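Local structure of adhesion and penetration protein autotransporter (Haemophilus influenzae, 3SYJ) at residues 371-376 and 394-399; 350-355 and 377-382. The protein mediates bacterial adherence and aggregation through its surface-displayed passenger domain, a beta-helix that also carries a probable serine protease. All blocks are in the same frame, centred on the assembly; numbering follows the deposited sequence.

Interaction 1. Residues 371-376 and 394-399; sequences VSPNSN and WKVNGV
Val371 and Trp394 form a parallel beta bridge, their CA atoms 5.1 Å apart, and both side chains go to the same face of the sheet. The polar link is a backbone one: Lys395 N donates to Val371 O at 2.9 Å.

The apolar part starts at Val371, whose CG1 lies 3.7 Å from Trp394 CZ3, while its CB and CG2 stay close to the same CE3-CZ3 side of the indole. A chi1 of -173° places Val371 CG1 opposite the backbone N and CG2 beside it, which turns both methyls to that side of the ring. Val396 covers one face of the indole near its rim, with its CB 4.0 Å above the plane. Val396 CG2 meets Pro373 CD at 3.9 Å, the valine and the proline ring running alongside one another and pointing opposite ways. Pro373 CG also rests 3.3 Å from Lys395 O.

Beyond the contact, Val371 packs on Leu350 and Phe352, and Trp394 on Leu363 and Phe365. Successive coils of a parallel beta-helix stack in this way; with one backbone bond between 371-376 and 394-399, beside the bond of Val371 to Thr393, cohesion past the strand ends probably rests mainly on apolar packing.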
ATOM      1  N   VAL A 371     -13.803  62.069  -8.540  1.00 15.70           N
ATOM      2  CA  VAL A 371     -13.607  63.257  -7.730  1.00 14.61           C
ATOM      3  C   VAL A 371     -12.177  63.717  -7.915  1.00 19.02           C
ATOM      4  O   VAL A 371     -11.229  62.989  -7.616  1.00 15.74           O
ATOM      5  CB  VAL A 371     -13.897  62.976  -6.253  1.00 15.30           C
ATOM      6  CG1 VAL A 371     -13.853  64.254  -5.455  1.00 14.42           C
ATOM      7  CG2 VAL A 371     -15.265  62.323  -6.115  1.00 15.84           C
ATOM      8  N   SER A 372     -12.025  64.930  -8.426  1.00 17.18           N
ATOM      9  CA  SER A 372     -10.735  65.368  -8.920  1.00 17.25           C
ATOM     10  C   SER A 372     -10.426  66.813  -8.560  1.00 17.89           C
ATOM     11  O   SER A 372     -11.307  67.674  -8.612  1.00 18.40           O
ATOM     12  CB  SER A 372     -10.703  65.191 -10.443  1.00 18.82           C
ATOM     13  OG  SER A 372      -9.703  66.011 -11.030  1.00 32.06           O
ATOM     14  N   PRO A 373      -9.164  67.087  -8.207  1.00 16.04           N
ATOM     15  CA  PRO A 373      -8.701  68.460  -7.989  1.00 22.04           C
ATOM     16  C   PRO A 373      -8.362  69.100  -9.321  1.00 22.46           C
ATOM     17  O   PRO A 373      -7.904  68.389 -10.207  1.00 22.21           O
ATOM     18  CB  PRO A 373      -7.390  68.276  -7.212  1.00 18.19           C
ATOM     19  CG  PRO A 373      -7.099  66.801  -7.211  1.00 21.04           C
ATOM     20  CD  PRO A 373      -8.064  66.115  -8.113  1.00 19.54           C
ATOM     21  N   ASN A 374      -8.554  70.405  -9.465  1.00 24.24           N
ATOM     22  CA  ASN A 374      -7.993  71.098 -10.620  1.00 25.62           C
ATOM     23  C   ASN A 374      -6.479  71.093 -10.525  1.00 28.40           C
ATOM     24  O   ASN A 374      -5.779  71.044 -11.538  1.00 27.11           O
ATOM     25  CB  ASN A 374      -8.489  72.536 -10.692  1.00 25.86           C
ATOM     26  CG  ASN A 374      -9.888  72.629 -11.226  1.00 27.67           C
ATOM     27  OD1 ASN A 374     -10.374  71.701 -11.886  1.00 29.13           O
ATOM     28  ND2 ASN A 374     -10.556  73.745 -10.951  1.00 24.62           N
ATOM     29  N   SER A 375      -5.988  71.158  -9.313  1.00 21.72           N
ATOM     30  CA  SER A 375      -4.591  71.185  -9.045  1.00 27.33           C
ATOM     31  C   SER A 375      -3.881  70.387  -7.931  1.00 30.45           C
ATOM     32  O   SER A 375      -3.193  69.461  -8.196  1.00 27.46           O
ATOM     33  CB  SER A 375      -4.179  72.598  -8.776  1.00 24.99           C
ATOM     34  OG  SER A 375      -2.822  72.699  -8.937  1.00 33.67           O
ATOM     35  N   ASN A 376      -4.080  70.787  -6.690  1.00 28.96           N
ATOM     36  CA  ASN A 376      -3.651  70.069  -5.520  1.00 26.83           C
ATOM     37  C   ASN A 376      -4.593  70.346  -4.371  1.00 23.64           C
ATOM     38  O   ASN A 376      -4.239  70.295  -3.246  1.00 22.46           O
ATOM     39  CB  ASN A 376      -2.227  70.441  -5.174  1.00 31.97           C
ATOM     40  CG  ASN A 376      -2.058  71.926  -4.819  1.00 56.90           C
ATOM     41  OD1 ASN A 376      -2.901  72.794  -5.121  1.00 56.16           O
ATOM     42  ND2 ASN A 376      -0.939  72.221  -4.181  1.00 57.47           N
ATOM     43  N   TRP A 394     -11.340  58.571  -5.973  1.00 15.14           N
ATOM     44  CA  TRP A 394     -11.014  59.699  -5.108  1.00 18.83           C
ATOM     45  C   TRP A 394      -9.599  60.184  -5.382  1.00 19.98           C
ATOM     46  O   TRP A 394      -8.633  59.551  -4.969  1.00 19.80           O
ATOM     47  CB  TRP A 394     -11.155  59.276  -3.640  1.00 17.58           C
ATOM     48  CG  TRP A 394     -11.095  60.409  -2.650  1.00 15.49           C
ATOM     49  CD1 TRP A 394     -10.026  60.769  -1.882  1.00 18.02           C
ATOM     50  CD2 TRP A 394     -12.152  61.320  -2.317  1.00 15.45           C
ATOM     51  NE1 TRP A 394     -10.350  61.848  -1.098  1.00 16.34           N
ATOM     52  CE2 TRP A 394     -11.649  62.210  -1.349  1.00 16.40           C
ATOM     53  CE3 TRP A 394     -13.473  61.474  -2.749  1.00 13.76           C
ATOM     54  CZ2 TRP A 394     -12.416  63.238  -0.807  1.00 14.00           C
ATOM     55  CZ3 TRP A 394     -14.231  62.495  -2.214  1.00 12.46           C
ATOM     56  CH2 TRP A 394     -13.699  63.365  -1.253  1.00 15.19           C
ATOM     57  N   LYS A 395      -9.473  61.307  -6.083  1.00 21.70           N
ATOM     58  CA  LYS A 395      -8.157  61.773  -6.517  1.00 21.59           C
ATOM     59  C   LYS A 395      -7.685  62.989  -5.726  1.00 20.61           C
ATOM     60  O   LYS A 395      -6.786  63.713  -6.150  1.00 21.84           O
ATOM     61  CB  LYS A 395      -8.175  62.079  -8.015  1.00 17.20           C
ATOM     62  CG  LYS A 395      -8.424  60.844  -8.863  1.00 21.35           C
ATOM     63  CD  LYS A 395      -8.574  61.169 -10.345  1.00 18.15           C
ATOM     64  CE  LYS A 395      -8.813  59.895 -11.145  1.00 22.39           C
ATOM     65  NZ  LYS A 395      -9.223  60.155 -12.556  1.00 21.23           N
ATOM     66  N   VAL A 396      -8.293  63.197  -4.566  1.00 20.24           N
ATOM     67  CA  VAL A 396      -8.026  64.376  -3.758  1.00 17.71           C
ATOM     68  C   VAL A 396      -7.309  63.993  -2.476  1.00 18.70           C
ATOM     69  O   VAL A 396      -7.749  63.095  -1.759  1.00 17.41           O
ATOM     70  CB  VAL A 396      -9.334  65.096  -3.428  1.00 15.64           C
ATOM     71  CG1 VAL A 396      -9.097  66.199  -2.434  1.00 20.38           C
ATOM     72  CG2 VAL A 396      -9.927  65.663  -4.700  1.00 22.18           C
ATOM     73  N   ASN A 397      -6.201  64.666  -2.189  1.00 17.98           N
ATOM     74  CA  ASN A 397      -5.428  64.355  -0.992  1.00 18.85           C
ATOM     75  C   ASN A 397      -6.115  64.811   0.291  1.00 15.57           C
ATOM     76  O   ASN A 397      -7.135  65.497   0.255  1.00 15.46           O
ATOM     77  CB  ASN A 397      -4.035  64.974  -1.070  1.00 18.00           C
ATOM     78  CG  ASN A 397      -3.081  64.152  -1.904  1.00 21.55           C
ATOM     79  OD1 ASN A 397      -2.324  64.701  -2.709  1.00 25.92           O
ATOM     80  ND2 ASN A 397      -3.108  62.831  -1.723  1.00 14.09           N
ATOM     81  N   GLY A 398      -5.533  64.441   1.425  1.00 15.67           N
ATOM     82  CA  GLY A 398      -6.071  64.829   2.716  1.00 17.37           C
ATOM     83  C   GLY A 398      -5.190  65.849   3.414  1.00 21.78           C
ATOM     84  O   GLY A 398      -4.301  66.441   2.803  1.00 23.17           O
ATOM     85  N   VAL A 399      -5.428  66.036   4.708  1.00 22.69           N
ATOM     86  CA  VAL A 399      -4.782  67.086   5.482  1.00 19.58           C
ATOM     87  C   VAL A 399      -4.017  66.473   6.643  1.00 23.64           C
ATOM     88  O   VAL A 399      -4.509  65.544   7.286  1.00 18.61           O
ATOM     89  CB  VAL A 399      -5.838  68.043   6.043  1.00 23.74           C
ATOM     90  CG1 VAL A 399      -5.209  69.019   7.023  1.00 21.96           C
ATOM     91  CG2 VAL A 399      -6.554  68.760   4.901  1.00 26.77           C
TER

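Interaction 2. Residues 350-355 and 377-382; sequences LIFASD and QTWQGA
With chi1 of -71°, Asp355 sets its carboxylate beside its own backbone N, where OD1 meets the start of 377-382; Gln377, bent at its second torsion, folds its side chain back along 352-354. The carboxylate makes the hydrogen bond that joins the segments: Thr378 N donates to Asp355 OD1 at 2.9 Å in a fairly straight bond. The donor comes from above the carboxylate plane, 44° out of it. Asp355 OD1 is also 3.1 Å from Gln377 CA, so it sits close over the backbone at the Gln377-Thr378 junction.

Gln377 contributes its aliphatic part. Gln377 CG presses on the backbone of Ser354, 3.3 Å from Ser354 C. Gln377 CB packs against Phe352 CB. The amide end looks elsewhere for its bond: OE1 accepts from Ser375 N, and its approach to Phe352 O is one of two acceptors, not a bond.

The aromatic pair lies deeper. Phe352 CE2 touches Trp379 CB at 3.6 Å, and Trp379 CD1 lies at the edge of the phenyl ring, in its plane. The planes of the phenyl and the five-membered ring of Trp379 stand at 90°, with centroids 5.8 Å apart. Gly381 N lies over one face of the indole, and Trp379 NE1 is held by Gln358 OE1.

In the fold, 350-355 carries the end of strand 348-352, between strands 279-285 and 369-373, and the turn that leads to strand 356-357; strand 379-380 pairs parallel with 356-357, consistent with a contact at the corner between two faces of the beta-helix.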
ATOM      1  N   LEU A 350     -17.087  65.342  -9.590  1.00 16.10           N
ATOM      2  CA  LEU A 350     -17.029  66.396  -8.598  1.00 17.21           C
ATOM      3  C   LEU A 350     -15.646  67.007  -8.670  1.00 17.59           C
ATOM      4  O   LEU A 350     -14.648  66.319  -8.474  1.00 18.45           O
ATOM      5  CB  LEU A 350     -17.311  65.842  -7.198  1.00 18.07           C
ATOM      6  CG  LEU A 350     -17.121  66.860  -6.075  1.00 20.77           C
ATOM      7  CD1 LEU A 350     -18.084  68.063  -6.241  1.00 16.51           C
ATOM      8  CD2 LEU A 350     -17.249  66.205  -4.697  1.00 17.58           C
ATOM      9  N   ILE A 351     -15.583  68.297  -8.970  1.00 18.35           N
ATOM     10  CA  ILE A 351     -14.298  68.944  -9.188  1.00 21.97           C
ATOM     11  C   ILE A 351     -14.023  69.896  -8.054  1.00 16.94           C
ATOM     12  O   ILE A 351     -14.852  70.748  -7.740  1.00 18.40           O
ATOM     13  CB  ILE A 351     -14.242  69.732 -10.529  1.00 22.33           C
ATOM     14  CG1 ILE A 351     -14.241  68.783 -11.723  1.00 21.61           C
ATOM     15  CG2 ILE A 351     -13.006  70.614 -10.588  1.00 22.05           C
ATOM     16  CD1 ILE A 351     -15.623  68.377 -12.173  1.00 22.81           C
ATOM     17  N   PHE A 352     -12.859  69.743  -7.438  1.00 17.99           N
ATOM     18  CA  PHE A 352     -12.439  70.653  -6.384  1.00 21.91           C
ATOM     19  C   PHE A 352     -11.688  71.858  -6.979  1.00 23.44           C
ATOM     20  O   PHE A 352     -10.527  71.750  -7.398  1.00 21.08           O
ATOM     21  CB  PHE A 352     -11.585  69.911  -5.345  1.00 20.02           C
ATOM     22  CG  PHE A 352     -12.393  69.121  -4.338  1.00 23.86           C
ATOM     23  CD1 PHE A 352     -13.219  68.082  -4.742  1.00 16.62           C
ATOM     24  CD2 PHE A 352     -12.311  69.412  -2.983  1.00 19.55           C
ATOM     25  CE1 PHE A 352     -13.953  67.354  -3.809  1.00 22.43           C
ATOM     26  CE2 PHE A 352     -13.045  68.690  -2.051  1.00 19.62           C
ATOM     27  CZ  PHE A 352     -13.869  67.661  -2.464  1.00 12.42           C
ATOM     28  N   ALA A 353     -12.363  73.003  -7.019  1.00 23.13           N
ATOM     29  CA  ALA A 353     -11.754  74.239  -7.501  1.00 23.16           C
ATOM     30  C   ALA A 353     -10.939  74.927  -6.405  1.00 28.23           C
ATOM     31  O   ALA A 353     -10.108  75.796  -6.686  1.00 26.97           O
ATOM     32  CB  ALA A 353     -12.816  75.175  -8.046  1.00 19.81           C
ATOM     33  N   SER A 354     -11.179  74.541  -5.154  1.00 23.68           N
ATOM     34  CA  SER A 354     -10.389  75.054  -4.035  1.00 23.87           C
ATOM     35  C   SER A 354     -10.320  74.009  -2.940  1.00 25.35           C
ATOM     36  O   SER A 354     -11.090  73.052  -2.948  1.00 24.25           O
ATOM     37  CB  SER A 354     -11.011  76.335  -3.464  1.00 24.07           C
ATOM     38  OG  SER A 354     -12.157  76.036  -2.673  1.00 21.67           O
ATOM     39  N   ASP A 355      -9.401  74.187  -1.998  1.00 23.21           N
ATOM     40  CA  ASP A 355      -9.411  73.365  -0.799  1.00 23.61           C
ATOM     41  C   ASP A 355     -10.786  73.441  -0.162  1.00 24.10           C
ATOM     42  O   ASP A 355     -11.461  74.472  -0.231  1.00 24.37           O
ATOM     43  CB  ASP A 355      -8.372  73.851   0.203  1.00 20.68           C
ATOM     44  CG  ASP A 355      -6.968  73.570  -0.240  1.00 22.37           C
ATOM     45  OD1 ASP A 355      -6.802  72.809  -1.215  1.00 27.33           O
ATOM     46  OD2 ASP A 355      -6.032  74.108   0.383  1.00 25.18           O
ATOM     47  N   GLN A 377      -5.816  70.657  -4.721  1.00 23.42           N
ATOM     48  CA  GLN A 377      -6.856  70.935  -3.740  1.00 18.52           C
ATOM     49  C   GLN A 377      -7.060  69.737  -2.816  1.00 20.38           C
ATOM     50  O   GLN A 377      -7.001  68.585  -3.260  1.00 19.50           O
ATOM     51  CB  GLN A 377      -8.163  71.306  -4.440  1.00 21.82           C
ATOM     52  CG  GLN A 377      -8.169  72.701  -5.057  1.00 22.68           C
ATOM     53  CD  GLN A 377      -7.447  72.755  -6.392  1.00 24.72           C
ATOM     54  OE1 GLN A 377      -7.281  71.739  -7.059  1.00 20.92           O
ATOM     55  NE2 GLN A 377      -7.015  73.946  -6.784  1.00 27.18           N
ATOM     56  N   THR A 378      -7.288  70.010  -1.535  1.00 22.37           N
ATOM     57  CA  THR A 378      -7.506  68.955  -0.537  1.00 23.42           C
ATOM     58  C   THR A 378      -8.943  68.923  -0.005  1.00 20.69           C
ATOM     59  O   THR A 378      -9.702  69.877  -0.187  1.00 18.51           O
ATOM     60  CB  THR A 378      -6.547  69.107   0.660  1.00 21.74           C
ATOM     61  OG1 THR A 378      -6.779  70.365   1.303  1.00 23.48           O
ATOM     62  CG2 THR A 378      -5.095  69.033   0.200  1.00 18.73           C
ATOM     63  N   TRP A 379      -9.317  67.821   0.642  1.00 20.25           N
ATOM     64  CA  TRP A 379     -10.614  67.749   1.320  1.00 20.07           C
ATOM     65  C   TRP A 379     -10.475  67.325   2.775  1.00 19.56           C
ATOM     66  O   TRP A 379      -9.562  66.584   3.136  1.00 17.45           O
ATOM     67  CB  TRP A 379     -11.586  66.796   0.616  1.00 17.86           C
ATOM     68  CG  TRP A 379     -12.896  66.615   1.369  1.00 16.79           C
ATOM     69  CD1 TRP A 379     -13.986  67.432   1.304  1.00 17.69           C
ATOM     70  CD2 TRP A 379     -13.243  65.557   2.284  1.00 15.86           C
ATOM     71  NE1 TRP A 379     -14.988  66.959   2.121  1.00 20.24           N
ATOM     72  CE2 TRP A 379     -14.561  65.807   2.728  1.00 20.05           C
ATOM     73  CE3 TRP A 379     -12.568  64.431   2.772  1.00 17.55           C
ATOM     74  CZ2 TRP A 379     -15.220  64.971   3.644  1.00 18.78           C
ATOM     75  CZ3 TRP A 379     -13.226  63.596   3.679  1.00 19.12           C
ATOM     76  CH2 TRP A 379     -14.537  63.875   4.107  1.00 14.53           C
ATOM     77  N   GLN A 380     -11.415  67.789   3.594  1.00 23.10           N
ATOM     78  CA  GLN A 380     -11.438  67.515   5.023  1.00 18.60           C
ATOM     79  C   GLN A 380     -12.871  67.655   5.525  1.00 21.17           C
ATOM     80  O   GLN A 380     -13.508  68.691   5.312  1.00 21.90           O
ATOM     81  CB  GLN A 380     -10.545  68.518   5.748  1.00 22.98           C
ATOM     82  CG  GLN A 380     -10.298  68.198   7.207  1.00 26.88           C
ATOM     83  CD  GLN A 380      -9.392  69.209   7.876  1.00 28.46           C
ATOM     84  OE1 GLN A 380      -9.202  70.316   7.378  1.00 25.95           O
ATOM     85  NE2 GLN A 380      -8.835  68.832   9.022  1.00 36.81           N
ATOM     86  N   GLY A 381     -13.383  66.623   6.184  1.00 16.69           N
ATOM     87  CA  GLY A 381     -14.752  66.639   6.663  1.00 16.76           C
ATOM     88  C   GLY A 381     -15.078  65.441   7.535  1.00 22.37           C
ATOM     89  O   GLY A 381     -14.180  64.700   7.958  1.00 21.30           O
ATOM     90  N   ALA A 382     -16.363  65.237   7.802  1.00 21.35           N
ATOM     91  CA  ALA A 382     -16.777  64.199   8.739  1.00 16.38           C
ATOM     92  C   ALA A 382     -16.333  62.818   8.271  1.00 17.22           C
ATOM     93  O   ALA A 382     -15.916  61.980   9.081  1.00 15.84           O
ATOM     94  CB  ALA A 382     -18.265  64.233   8.943  1.00 14.24           C
TER

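In the fold
Interactions 1 and 2 join neighbouring coils at the same region of the beta-helix, their centres about 6 Å apart and their segments alternating along the chain. Backbone bonding between strands 348-352 and 369-373 connects them, with Ser372 probably bonded to both Leu350 and Phe352, and Val396 packs against Phe352 and Trp379. Both contacts are partly buried, with an apolar inner side and a more polar outer one. They differ in how the backbone is held: interaction 1 continues a strand pairing by a main-chain bond, whereas in interaction 2, at the turn, the bond between the segments runs from a backbone N-H to the side-chain carboxylate of the exposed Asp355.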